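Side-chain contacts in surface protein R28 (Streptococcus pyogenes, PDB 6S5Z), which is a cell-wall-anchored surface protein implicated in infection, of which this chain is one Rib domain, an immunoglobulin-like unit of the bacterial surface: residues A[9-14]-A[62-67]; A[22-27]-A[50-55]; A[28-33]-A[72-77]. All coordinates share one frame; numbering follows the deposited sequence. Where two conformers were deposited one is given.

In the fold
All three contacts fall within one Rib domain, whose mixed sheet is ordered 16-19, 71-81, 56-65, 41-44. Interactions 1 and 3 are close neighbours, their centres about 6 Å apart: they bring loops against the adjacent strands 56-65 and 71-81, and both reach the same sodium ion, through Tyr9 and Asp72. Tyr66 OH and Asp72 OD2, 2.7 Å apart, join them directly. Interaction 2 joins two loops, 22-27 and 50-55, farther along the elongated domain, about 18 Å from interaction 1 and about 14 Å from interaction 3 between centres. In sequence it is nested inside the loop closed by interaction 1, whereas interaction 3 alternates with both, so residues far apart in sequence are brought together within one domain.

Interaction 1: A[9-14]-A[62-67]; sequences YSPEAK and VEVHYP. With NA (sodium ion), chain C.
Tyr66 packs beside Tyr9 and ends against Pro11, and tracing it outward from CB accounts for most of the contact. With CG beside the backbone N and anti to the carbonyl carbon (chi1 -64°), just past the end of strand 56-65, its ring projects toward residues 9-11. The first ring atom to meet the other segment is CD1, 4.0 Å from Tyr9 CD2. Next comes CE1, which is 3.8 Å from Tyr9 CB and also near Tyr9 CD2. The two ring planes are inclined by only 28°, but with centroids 5.6 Å apart the rings are displaced so far that little of one lies over the other; this is not a full stack. CZ still borders Tyr9 CB, and the phenolic OH finishes beside the proline ring, 3.1 Å from Pro11 CD, which lies at the edge of the Tyr66 ring, near its plane. The hydroxyl's polar partner is Asp72, to which it is hydrogen-bonded. Farther round the same proline ring, Pro11 CB meets Val64 CG2 at 4.2 Å, a looser apolar contact that continues the packing onto the strand.

Tyr9 also contributes its backbone: its O binds sodium at 2.5 Å, with three waters, and Lys6 O and Asp72 OD2 complete the six ligands. One of these waters is hydrogen-bonded to Ser10 OG. Tyr66 thus belongs to the second shell, bonded to a carboxylate ligand while packing beside the residue that supplies a carbonyl ligand, at a sodium site where helix 5-8 and its following loop meet the sheet of the Rib domain.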
ATOM      1  N   TYR A   9      12.534  -8.271  -1.552  1.00 18.18           N
ATOM      2  CA  TYR A   9      12.001  -7.245  -0.674  1.00 16.19           C
ATOM      3  C   TYR A   9      10.697  -7.709  -0.034  1.00 20.32           C
ATOM      4  O   TYR A   9       9.958  -8.526  -0.595  1.00 17.30           O
ATOM      5  CB  TYR A   9      11.809  -5.935  -1.437  1.00 12.73           C
ATOM      6  CG  TYR A   9      13.116  -5.450  -2.041  1.00 12.84           C
ATOM      7  CD1 TYR A   9      14.143  -4.944  -1.237  1.00 16.43           C
ATOM      8  CD2 TYR A   9      13.328  -5.506  -3.411  1.00 10.85           C
ATOM      9  CE1 TYR A   9      15.349  -4.518  -1.791  1.00 15.05           C
ATOM     10  CE2 TYR A   9      14.531  -5.073  -3.973  1.00 20.37           C
ATOM     11  CZ  TYR A   9      15.532  -4.591  -3.158  1.00 21.94           C
ATOM     12  OH  TYR A   9      16.714  -4.169  -3.735  1.00 27.54           O
ATOM     13  N   SER A  10      10.434  -7.192   1.169  1.00 16.25           N
ATOM     14  CA  SER A  10       9.315  -7.638   1.998  1.00 16.05           C
ATOM     15  C   SER A  10       8.509  -6.451   2.513  1.00 15.69           C
ATOM     16  O   SER A  10       8.613  -6.071   3.691  1.00 12.75           O
ATOM     17  CB  SER A  10       9.827  -8.499   3.155  1.00 19.33           C
ATOM     18  OG  SER A  10      10.481  -9.660   2.660  1.00 21.90           O
ATOM     19  N   PRO A  11       7.687  -5.839   1.663  1.00 17.70           N
ATOM     20  CA  PRO A  11       6.829  -4.749   2.134  1.00 11.04           C
ATOM     21  C   PRO A  11       5.806  -5.251   3.143  1.00 14.11           C
ATOM     22  O   PRO A  11       5.294  -6.370   3.043  1.00 13.64           O
ATOM     23  CB  PRO A  11       6.158  -4.238   0.852  1.00 14.84           C
ATOM     24  CG  PRO A  11       6.210  -5.397  -0.081  1.00 16.14           C
ATOM     25  CD  PRO A  11       7.442  -6.173   0.250  1.00 18.25           C
ATOM     26  N   GLU A  12       5.538  -4.416   4.141  1.00 12.08           N
ATOM     27  CA  GLU A  12       4.593  -4.739   5.195  1.00 13.74           C
ATOM     28  C   GLU A  12       3.621  -3.590   5.337  1.00 19.21           C
ATOM     29  O   GLU A  12       4.010  -2.423   5.231  1.00 12.01           O
ATOM     30  CB  GLU A  12       5.299  -4.980   6.531  1.00 19.84           C
ATOM     31  CG  GLU A  12       6.200  -6.190   6.518  1.00 28.62           C
ATOM     32  CD  GLU A  12       6.948  -6.372   7.824  1.00 37.76           C
ATOM     33  OE1 GLU A  12       8.137  -5.991   7.867  1.00 35.90           O
ATOM     34  OE2 GLU A  12       6.342  -6.849   8.810  1.00 48.27           O
ATOM     35  N   ALA A  13       2.367  -3.937   5.610  1.00 15.00           N
ATOM     36  CA  ALA A  13       1.292  -2.964   5.706  1.00 12.83           C
ATOM     37  C   ALA A  13       1.418  -2.105   6.953  1.00 14.08           C
ATOM     38  O   ALA A  13       1.876  -2.555   8.011  1.00 15.24           O
ATOM     39  CB  ALA A  13      -0.056  -3.678   5.728  1.00 13.84           C
ATOM     40  N   LYS A  14       0.981  -0.861   6.816  1.00 13.70           N
ATOM     41  CA  LYS A  14       0.768   0.050   7.926  1.00 13.41           C
ATOM     42  C   LYS A  14      -0.727   0.295   8.064  1.00 24.21           C
ATOM     43  O   LYS A  14      -1.392   0.653   7.082  1.00 17.39           O
ATOM     44  CB  LYS A  14       1.507   1.371   7.702  1.00 13.52           C
ATOM     45  CG  LYS A  14       1.133   2.454   8.719  1.00 15.50           C
ATOM     46  CD  LYS A  14       1.919   3.745   8.496  1.00 17.46           C
ATOM     47  CE  LYS A  14       1.337   4.888   9.332  1.00 19.50           C
ATOM     48  NZ  LYS A  14       2.160   6.126   9.214  1.00 24.69           N
ATOM     49  N   VAL A  62      -2.324  -2.404  -1.805  1.00 11.93           N
ATOM     50  CA  VAL A  62      -1.274  -1.581  -2.376  1.00 13.85           C
ATOM     51  C   VAL A  62      -0.457  -2.444  -3.320  1.00 15.70           C
ATOM     52  O   VAL A  62      -0.073  -3.571  -2.969  1.00 15.43           O
ATOM     53  CB  VAL A  62      -0.387  -0.982  -1.275  1.00 12.62           C
ATOM     54  CG1 VAL A  62       0.798  -0.198  -1.886  1.00  8.30           C
ATOM     55  CG2 VAL A  62      -1.211  -0.099  -0.359  1.00 12.68           C
ATOM     56  N   GLU A  63      -0.219  -1.936  -4.527  1.00 13.31           N
ATOM     57  CA  GLU A  63       0.766  -2.518  -5.423  1.00 14.04           C
ATOM     58  C   GLU A  63       2.094  -1.800  -5.236  1.00 15.57           C
ATOM     59  O   GLU A  63       2.164  -0.571  -5.370  1.00 11.09           O
ATOM     60  CB  GLU A  63       0.333  -2.402  -6.879  1.00 12.00           C
ATOM     61  CG  GLU A  63      -0.969  -3.070  -7.179  1.00 15.56           C
ATOM     62  CD  GLU A  63      -1.358  -2.887  -8.645  1.00 18.12           C
ATOM     63  OE1 GLU A  63      -0.690  -2.103  -9.365  1.00 14.80           O
ATOM     64  OE2 GLU A  63      -2.330  -3.534  -9.068  1.00 15.29           O
ATOM     65  N   VAL A  64       3.143  -2.561  -4.951  1.00  9.23           N
ATOM     66  CA  VAL A  64       4.500  -2.027  -4.857  1.00  9.13           C
ATOM     67  C   VAL A  64       5.229  -2.406  -6.141  1.00 12.09           C
ATOM     68  O   VAL A  64       5.450  -3.591  -6.408  1.00 13.74           O
ATOM     69  CB  VAL A  64       5.234  -2.553  -3.614  1.00  8.93           C
ATOM     70  CG1 VAL A  64       6.613  -1.915  -3.492  1.00 14.45           C
ATOM     71  CG2 VAL A  64       4.447  -2.217  -2.402  1.00 10.89           C
ATOM     72  N   HIS A  65       5.580  -1.413  -6.958  1.00 10.08           N
ATOM     73  CA  HIS A  65       6.202  -1.646  -8.264  1.00 11.60           C
ATOM     74  C   HIS A  65       7.706  -1.453  -8.121  1.00 16.16           C
ATOM     75  O   HIS A  65       8.170  -0.334  -7.909  1.00 13.33           O
ATOM     76  CB  HIS A  65       5.640  -0.690  -9.318  1.00 14.69           C
ATOM     77  CG  HIS A  65       4.232  -0.993  -9.729  1.00 18.19           C
ATOM     78  ND1 HIS A  65       3.921  -1.604 -10.924  1.00 17.39           N
ATOM     79  CD2 HIS A  65       3.056  -0.794  -9.091  1.00 17.90           C
ATOM     80  CE1 HIS A  65       2.611  -1.760 -11.009  1.00 17.79           C
ATOM     81  NE2 HIS A  65       2.062  -1.271  -9.911  1.00 17.18           N
ATOM     82  N   TYR A  66       8.458  -2.515  -8.306  1.00 13.49           N
ATOM     83  CA  TYR A  66       9.892  -2.474  -8.087  1.00 12.09           C
ATOM     84  C   TYR A  66      10.610  -2.083  -9.366  1.00 17.72           C
ATOM     85  O   TYR A  66      10.040  -2.162 -10.461  1.00 18.06           O
ATOM     86  CB  TYR A  66      10.383  -3.832  -7.616  1.00 17.64           C
ATOM     87  CG  TYR A  66       9.823  -4.248  -6.297  1.00 13.53           C
ATOM     88  CD1 TYR A  66      10.206  -3.604  -5.138  1.00 10.92           C
ATOM     89  CD2 TYR A  66       8.922  -5.305  -6.201  1.00 15.33           C
ATOM     90  CE1 TYR A  66       9.709  -3.987  -3.923  1.00 19.86           C
ATOM     91  CE2 TYR A  66       8.424  -5.697  -4.982  1.00 16.60           C
ATOM     92  CZ  TYR A  66       8.816  -5.029  -3.851  1.00 15.87           C
ATOM     93  OH  TYR A  66       8.323  -5.411  -2.633  1.00 21.17           O
ATOM     94  N   PRO A  67      11.868  -1.646  -9.263  1.00 15.92           N
ATOM     95  CA  PRO A  67      12.593  -1.223 -10.472  1.00 21.58           C
ATOM     96  C   PRO A  67      12.783  -2.306 -11.515  1.00 23.73           C
ATOM     97  O   PRO A  67      12.929  -1.968 -12.693  1.00 27.12           O
ATOM     98  CB  PRO A  67      13.952  -0.754  -9.924  1.00 17.66           C
ATOM     99  CG  PRO A  67      13.666  -0.375  -8.507  1.00 19.01           C
ATOM    100  CD  PRO A  67      12.644  -1.382  -8.037  1.00 12.61           C
TER
HETATM  101 NA    NA C 401       7.958  -9.769  -1.497  1.00 19.73          NA
HETATM  102  O   HOH W   1       8.968 -11.055   0.575  1.00 29.09           O
HETATM  103  O   HOH W   2       6.262 -11.542  -2.662  1.00 39.82           O
HETATM  104  O   HOH W   3       5.913  -9.614   0.161  1.00 46.20           O

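Interaction 2: A[22-27]-A[50-55]; sequences AELDAK and PDTSTS
Ala22 meets Thr52 through its backbone: Thr52 OG1 donates to Ala22 O over 2.8 Å. The hydroxyl approaches in the carbonyl plane, on a lone pair, with a C=O...donor angle of 140°. At Thr52 a chi1 of 63° sets OG1 between the backbone N and the carbonyl carbon, which turns it to Ala22 and leaves the methyl CG2 to face Leu24. Thr52 also shares a backbone hydrogen bond with His21, next to Ala22.

Leu24 is the apolar half of the contact. Its side chain and that of Thr52 reach toward each other tip to tip, with Leu24 CD1 3.6 Å from Thr52 CG2. The same CD1 methyl lies 3.7 Å from Pro50 CB and 3.4 Å from Pro50 O, so one branch meets both the proline and the threonine. In the immunoglobulin-like fold of this Rib domain, the contact joins two connections, the one leading from strand 16-19 to strand 41-44 and the one from 41-44 to 56-65; Val18 touches both Leu24 and Thr52, while Pro50 packs on Trp44.

Further on, in the conformer given, Asp25 forms an Asx turn, its OD1 accepting from Lys27 N at 3.0 Å as the 3-10 segment begins; for its second conformer the turn is doubtful. Another Asx turn shapes the partner loop: Asp51 OD1 takes both Ser53 N and Ser53 OG, the latter at 2.7 Å, from the same face of its carboxylate plane.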
ATOM      1  N   ALA A  22     -10.939  11.787   3.759  1.00 16.11           N
ATOM      2  CA  ALA A  22      -9.502  11.966   3.625  1.00 13.91           C
ATOM      3  C   ALA A  22      -8.991  11.405   2.299  1.00 15.76           C
ATOM      4  O   ALA A  22      -9.569  10.489   1.717  1.00 16.02           O
ATOM      5  CB  ALA A  22      -8.774  11.279   4.791  1.00 16.92           C
ATOM      6  N   GLU A  23      -7.915  11.996   1.801  1.00 18.65           N
ATOM      7  CA  GLU A  23      -7.176  11.413   0.694  1.00 15.62           C
ATOM      8  C   GLU A  23      -6.289  10.275   1.206  1.00 15.34           C
ATOM      9  O   GLU A  23      -5.915  10.232   2.380  1.00 18.29           O
ATOM     10  CB  GLU A  23      -6.321  12.476   0.002  1.00 21.00           C
ATOM     11  CG  GLU A  23      -7.110  13.661  -0.562  1.00 28.57           C
ATOM     12  CD  GLU A  23      -8.063  13.261  -1.669  1.00 45.94           C
ATOM     13  OE1 GLU A  23      -7.716  12.348  -2.458  1.00 44.54           O
ATOM     14  OE2 GLU A  23      -9.159  13.863  -1.753  1.00 56.52           O
ATOM     15  N   LEU A  24      -5.964   9.347   0.313  1.00 10.50           N
ATOM     16  CA  LEU A  24      -5.124   8.199   0.640  1.00  7.82           C
ATOM     17  C   LEU A  24      -4.098   8.021  -0.462  1.00 16.41           C
ATOM     18  O   LEU A  24      -4.441   7.609  -1.575  1.00 17.66           O
ATOM     19  CB  LEU A  24      -5.960   6.926   0.786  1.00 13.44           C
ATOM     20  CG  LEU A  24      -7.022   6.863   1.875  1.00 16.45           C
ATOM     21  CD1 LEU A  24      -7.789   5.564   1.684  1.00 13.44           C
ATOM     22  CD2 LEU A  24      -6.370   6.922   3.265  1.00 17.33           C
ATOM     23  N   ASP A  25      -2.849   8.369  -0.162  0.52 14.70           N
ATOM     24  CA  ASP A  25      -1.722   7.971  -0.989  0.52 16.30           C
ATOM     25  C   ASP A  25      -1.369   6.537  -0.636  0.52 15.43           C
ATOM     26  O   ASP A  25      -1.237   6.197   0.544  0.52 16.49           O
ATOM     27  CB  ASP A  25      -0.531   8.899  -0.746  0.52 14.30           C
ATOM     28  CG  ASP A  25       0.586   8.726  -1.772  0.52 19.12           C
ATOM     29  OD1 ASP A  25       0.906   7.587  -2.167  0.52 20.19           O
ATOM     30  OD2 ASP A  25       1.166   9.750  -2.175  0.52 22.95           O
ATOM     31  N   ALA A  26      -1.211   5.691  -1.656  1.00 12.78           N
ATOM     32  CA  ALA A  26      -0.960   4.282  -1.379  1.00  6.93           C
ATOM     33  C   ALA A  26       0.349   4.073  -0.616  1.00 12.39           C
ATOM     34  O   ALA A  26       0.425   3.210   0.264  1.00 13.63           O
ATOM     35  CB  ALA A  26      -0.936   3.481  -2.678  1.00 11.44           C
ATOM     36  N   LYS A  27       1.387   4.853  -0.932  1.00  9.43           N
ATOM     37  CA  LYS A  27       2.666   4.667  -0.260  1.00  7.44           C
ATOM     38  C   LYS A  27       2.533   4.852   1.241  1.00 11.21           C
ATOM     39  O   LYS A  27       3.338   4.307   2.013  1.00 12.18           O
ATOM     40  CB  LYS A  27       3.691   5.652  -0.820  1.00  9.68           C
ATOM     41  CG  LYS A  27       5.052   5.535  -0.179  1.00 13.58           C
ATOM     42  CD  LYS A  27       6.067   6.381  -0.907  1.00 17.82           C
ATOM     43  CE  LYS A  27       7.456   6.230  -0.318  1.00 20.62           C
ATOM     44  NZ  LYS A  27       8.414   7.060  -1.109  1.00 24.63           N
ATOM     45  N   PRO A  50      -9.265   1.983  -0.555  1.00 14.51           N
ATOM     46  CA  PRO A  50     -10.246   2.130   0.527  1.00 11.41           C
ATOM     47  C   PRO A  50     -11.090   3.383   0.312  1.00 15.66           C
ATOM     48  O   PRO A  50     -10.572   4.454  -0.006  1.00 11.63           O
ATOM     49  CB  PRO A  50      -9.375   2.226   1.784  1.00 10.95           C
ATOM     50  CG  PRO A  50      -8.078   1.497   1.406  1.00 14.03           C
ATOM     51  CD  PRO A  50      -7.879   1.857  -0.061  1.00  9.92           C
ATOM     52  N   ASP A  51     -12.401   3.240   0.485  1.00 15.61           N
ATOM     53  CA  ASP A  51     -13.349   4.329   0.257  1.00 12.56           C
ATOM     54  C   ASP A  51     -13.530   5.101   1.563  1.00 13.78           C
ATOM     55  O   ASP A  51     -14.165   4.613   2.497  1.00 15.93           O
ATOM     56  CB  ASP A  51     -14.670   3.757  -0.265  1.00 11.12           C
ATOM     57  CG  ASP A  51     -15.706   4.821  -0.584  1.00 19.42           C
ATOM     58  OD1 ASP A  51     -15.434   6.029  -0.431  1.00 21.16           O
ATOM     59  OD2 ASP A  51     -16.807   4.429  -1.020  1.00 19.63           O
ATOM     60  N   THR A  52     -12.983   6.311   1.632  1.00 11.14           N
ATOM     61  CA  THR A  52     -13.098   7.099   2.849  1.00 11.74           C
ATOM     62  C   THR A  52     -14.373   7.924   2.905  1.00 10.73           C
ATOM     63  O   THR A  52     -14.521   8.719   3.838  1.00 13.61           O
ATOM     64  CB  THR A  52     -11.904   8.044   3.001  1.00 13.44           C
ATOM     65  OG1 THR A  52     -11.910   8.974   1.906  1.00 12.04           O
ATOM     66  CG2 THR A  52     -10.589   7.292   3.039  1.00 14.70           C
ATOM     67  N   SER A  53     -15.296   7.762   1.941  1.00 18.40           N
ATOM     68  CA  SER A  53     -16.522   8.561   1.944  1.00 16.85           C
ATOM     69  C   SER A  53     -17.490   8.146   3.045  1.00 13.87           C
ATOM     70  O   SER A  53     -18.358   8.937   3.431  1.00 13.90           O
ATOM     71  CB  SER A  53     -17.233   8.465   0.593  1.00 11.81           C
ATOM     72  OG  SER A  53     -17.772   7.168   0.372  1.00 18.20           O
ATOM     73  N   THR A  54     -17.354   6.934   3.565  1.00 12.76           N
ATOM     74  CA  THR A  54     -18.070   6.484   4.742  1.00 15.94           C
ATOM     75  C   THR A  54     -17.066   6.047   5.794  1.00 14.95           C
ATOM     76  O   THR A  54     -15.998   5.525   5.466  1.00 16.08           O
ATOM     77  CB  THR A  54     -18.962   5.317   4.421  1.00 16.24           C
ATOM     78  OG1 THR A  54     -18.146   4.289   3.852  1.00 18.53           O
ATOM     79  CG2 THR A  54     -20.014   5.738   3.429  1.00 16.87           C
ATOM     80  N   SER A  55     -17.430   6.236   7.057  1.00 15.95           N
ATOM     81  CA  SER A  55     -16.578   5.787   8.146  1.00 21.19           C
ATOM     82  C   SER A  55     -16.714   4.281   8.314  1.00 21.95           C
ATOM     83  O   SER A  55     -17.661   3.661   7.824  1.00 18.01           O
ATOM     84  CB  SER A  55     -16.939   6.510   9.443  1.00 25.66           C
ATOM     85  OG  SER A  55     -18.291   6.288   9.786  1.00 28.67           O
TER

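Interaction 3: A[28-33]-A[72-77]; sequences DSIANT and DDVNVK. With NA (sodium ion), chain C.
Apolar packing of Ile30 on Val74, and van der Waals contact of Val76 with Ser29, make up the direct contact, and all four residues are buried. Ile30 crosses Val74 at a slant with its CD1 end, which sits 3.8 Å from Val74 CG1 and also touches CB and CG2 of the same valine. Its chi1 and chi2, -61° and -60°, bend the longer branch round so that CD1 comes nearer to the strand than the direction of CB alone would suggest. Two residues on along the strand, Val76 CG1 lies 3.5 Å from the backbone Ser29 O and 4.0 Å from Ser29 CB. This packing lays the 3-10 turn and the loop after it over strand 71-81 in the core of the immunoglobulin-like Rib domain, where Trp44 touches both Ser29 and Val76, and Ile30 also reaches Val62.

The polar link is made by water. Ser29 OG donates to a water at 2.7 Å, and that water in turn donates to Lys77 O at 2.8 Å, bridging turn and strand.

Metal binding occupies the start of the strand segment. Asp72 OD2 coordinates sodium at 2.5 Å, while its other oxygen, OD1, accepts a hydrogen bond of 2.6 Å from one of the sodium-bound waters.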
ATOM      1  N   ASP A  28       1.558   5.649   1.675  1.00  7.80           N
ATOM      2  CA  ASP A  28       1.416   5.940   3.092  1.00 10.44           C
ATOM      3  C   ASP A  28       0.866   4.761   3.874  1.00 15.92           C
ATOM      4  O   ASP A  28       0.878   4.802   5.113  1.00 13.49           O
ATOM      5  CB  ASP A  28       0.523   7.158   3.304  1.00  8.69           C
ATOM      6  CG  ASP A  28       1.211   8.456   2.949  1.00 21.26           C
ATOM      7  OD1 ASP A  28       2.459   8.523   3.010  1.00 22.71           O
ATOM      8  OD2 ASP A  28       0.501   9.427   2.635  1.00 21.41           O
ATOM      9  N   SER A  29       0.378   3.732   3.186  1.00 10.06           N
ATOM     10  CA  SER A  29      -0.117   2.517   3.813  1.00 11.11           C
ATOM     11  C   SER A  29       0.929   1.414   3.868  1.00 11.03           C
ATOM     12  O   SER A  29       0.601   0.277   4.233  1.00 16.52           O
ATOM     13  CB  SER A  29      -1.375   2.018   3.084  1.00  9.37           C
ATOM     14  OG  SER A  29      -2.496   2.808   3.446  1.00 11.60           O
ATOM     15  N   ILE A  30       2.178   1.712   3.529  1.00 10.32           N
ATOM     16  CA  ILE A  30       3.261   0.740   3.619  1.00  8.27           C
ATOM     17  C   ILE A  30       4.182   1.165   4.756  1.00  9.04           C
ATOM     18  O   ILE A  30       4.668   2.300   4.773  1.00 11.53           O
ATOM     19  CB  ILE A  30       4.042   0.617   2.300  1.00 11.76           C
ATOM     20  CG1 ILE A  30       3.130   0.145   1.166  1.00  9.94           C
ATOM     21  CG2 ILE A  30       5.253  -0.295   2.477  1.00 11.67           C
ATOM     22  CD1 ILE A  30       2.502  -1.198   1.401  1.00 18.42           C
ATOM     23  N   ALA A  31       4.443   0.242   5.678  1.00  9.84           N
ATOM     24  CA  ALA A  31       5.117   0.595   6.924  1.00 18.57           C
ATOM     25  C   ALA A  31       6.615   0.783   6.734  1.00 13.92           C
ATOM     26  O   ALA A  31       7.237   1.551   7.476  1.00 13.68           O
ATOM     27  CB  ALA A  31       4.871  -0.479   8.002  1.00 15.52           C
ATOM     28  N   ASN A  32       7.215   0.110   5.758  1.00 10.67           N
ATOM     29  CA  ASN A  32       8.666   0.018   5.722  1.00 11.17           C
ATOM     30  C   ASN A  32       9.208   0.377   4.345  1.00 10.39           C
ATOM     31  O   ASN A  32      10.044  -0.340   3.786  1.00 13.01           O
ATOM     32  CB  ASN A  32       9.088  -1.384   6.155  1.00 11.85           C
ATOM     33  CG  ASN A  32       8.610  -2.449   5.189  1.00 19.99           C
ATOM     34  OD1 ASN A  32       7.610  -2.252   4.492  1.00 12.60           O
ATOM     35  ND2 ASN A  32       9.329  -3.574   5.127  1.00 19.26           N
ATOM     36  N   THR A  33       8.754   1.513   3.776  1.00  9.95           N
ATOM     37  CA  THR A  33       9.277   1.951   2.478  1.00 13.21           C
ATOM     38  C   THR A  33      10.766   2.255   2.544  1.00 16.64           C
ATOM     39  O   THR A  33      11.409   2.388   1.498  1.00 18.76           O
ATOM     40  CB  THR A  33       8.552   3.199   1.948  1.00  9.41           C
ATOM     41  OG1 THR A  33       8.682   4.283   2.875  1.00 18.17           O
ATOM     42  CG2 THR A  33       7.076   2.927   1.702  1.00 14.73           C
ATOM     43  N   ASP A  72       4.690  -6.396  -5.951  1.00 17.06           N
ATOM     44  CA  ASP A  72       4.147  -7.035  -4.762  1.00 18.30           C
ATOM     45  C   ASP A  72       2.781  -6.434  -4.476  1.00 16.24           C
ATOM     46  O   ASP A  72       2.587  -5.226  -4.632  1.00 19.50           O
ATOM     47  CB  ASP A  72       5.056  -6.824  -3.539  1.00 16.03           C
ATOM     48  CG  ASP A  72       5.974  -7.996  -3.265  1.00 21.92           C
ATOM     49  OD1 ASP A  72       5.548  -9.152  -3.494  1.00 23.27           O
ATOM     50  OD2 ASP A  72       7.107  -7.764  -2.759  1.00 20.56           O
ATOM     51  N   ASP A  73       1.826  -7.285  -4.101  1.00 14.96           N
ATOM     52  CA  ASP A  73       0.526  -6.851  -3.605  1.00 11.90           C
ATOM     53  C   ASP A  73       0.527  -6.913  -2.079  1.00 15.18           C
ATOM     54  O   ASP A  73       0.943  -7.918  -1.495  1.00 18.41           O
ATOM     55  CB  ASP A  73      -0.598  -7.728  -4.159  1.00 19.98           C
ATOM     56  CG  ASP A  73      -0.833  -7.512  -5.637  1.00 21.41           C
ATOM     57  OD1 ASP A  73      -0.432  -6.456  -6.175  1.00 24.37           O
ATOM     58  OD2 ASP A  73      -1.427  -8.406  -6.272  1.00 27.96           O
ATOM     59  N   VAL A  74       0.059  -5.848  -1.439  1.00 11.83           N
ATOM     60  CA  VAL A  74       0.076  -5.746   0.014  1.00 15.86           C
ATOM     61  C   VAL A  74      -1.322  -5.393   0.502  1.00 14.99           C
ATOM     62  O   VAL A  74      -1.836  -4.316   0.188  1.00  9.40           O
ATOM     63  CB  VAL A  74       1.099  -4.705   0.501  1.00 14.39           C
ATOM     64  CG1 VAL A  74       1.061  -4.640   2.008  1.00 13.96           C
ATOM     65  CG2 VAL A  74       2.500  -5.062   0.000  1.00 16.74           C
ATOM     66  N   ASN A  75      -1.934  -6.300   1.266  1.00 15.66           N
ATOM     67  CA  ASN A  75      -3.227  -6.035   1.881  1.00 14.10           C
ATOM     68  C   ASN A  75      -3.071  -5.080   3.055  1.00 13.88           C
ATOM     69  O   ASN A  75      -2.221  -5.289   3.928  1.00 12.90           O
ATOM     70  CB  ASN A  75      -3.868  -7.341   2.358  1.00 13.32           C
ATOM     71  CG  ASN A  75      -4.170  -8.283   1.217  1.00 19.50           C
ATOM     72  OD1 ASN A  75      -4.462  -7.849   0.101  1.00 21.52           O
ATOM     73  ND2 ASN A  75      -4.070  -9.578   1.479  1.00 26.71           N
ATOM     74  N   VAL A  76      -3.905  -4.046   3.089  1.00 10.01           N
ATOM     75  CA  VAL A  76      -3.832  -3.007   4.113  1.00  9.43           C
ATOM     76  C   VAL A  76      -5.220  -2.732   4.666  1.00 10.16           C
ATOM     77  O   VAL A  76      -6.238  -3.118   4.096  1.00 16.45           O
ATOM     78  CB  VAL A  76      -3.211  -1.694   3.597  1.00  9.57           C
ATOM     79  CG1 VAL A  76      -1.851  -1.923   2.953  1.00 12.35           C
ATOM     80  CG2 VAL A  76      -4.175  -1.022   2.596  1.00  9.22           C
ATOM     81  N   LYS A  77      -5.237  -2.042   5.794  1.00 12.78           N
ATOM     82  CA  LYS A  77      -6.465  -1.710   6.488  1.00 18.61           C
ATOM     83  C   LYS A  77      -6.448  -0.228   6.805  1.00 18.86           C
ATOM     84  O   LYS A  77      -5.404   0.329   7.165  1.00 20.43           O
ATOM     85  CB  LYS A  77      -6.622  -2.563   7.753  1.00 17.92           C
ATOM     86  CG  LYS A  77      -6.731  -4.042   7.401  1.00 22.91           C
ATOM     87  CD  LYS A  77      -7.143  -4.942   8.560  1.00 33.73           C
ATOM     88  CE  LYS A  77      -7.583  -6.308   8.018  1.00 40.94           C
ATOM     89  NZ  LYS A  77      -8.364  -7.122   8.992  1.00 45.78           N
TER
HETATM   90 NA    NA C 401       7.958  -9.769  -1.497  1.00 19.73          NA
HETATM   91  O   HOH W   4      -3.361   1.552   5.655  1.00 11.42           O
HETATM   92  O   HOH W   2       6.262 -11.542  -2.662  1.00 39.82           O
HETATM   93  O   HOH W   1       8.968 -11.055   0.575  1.00 29.09           O
HETATM   94  O   HOH W   3       5.913  -9.614   0.161  1.00 46.20           O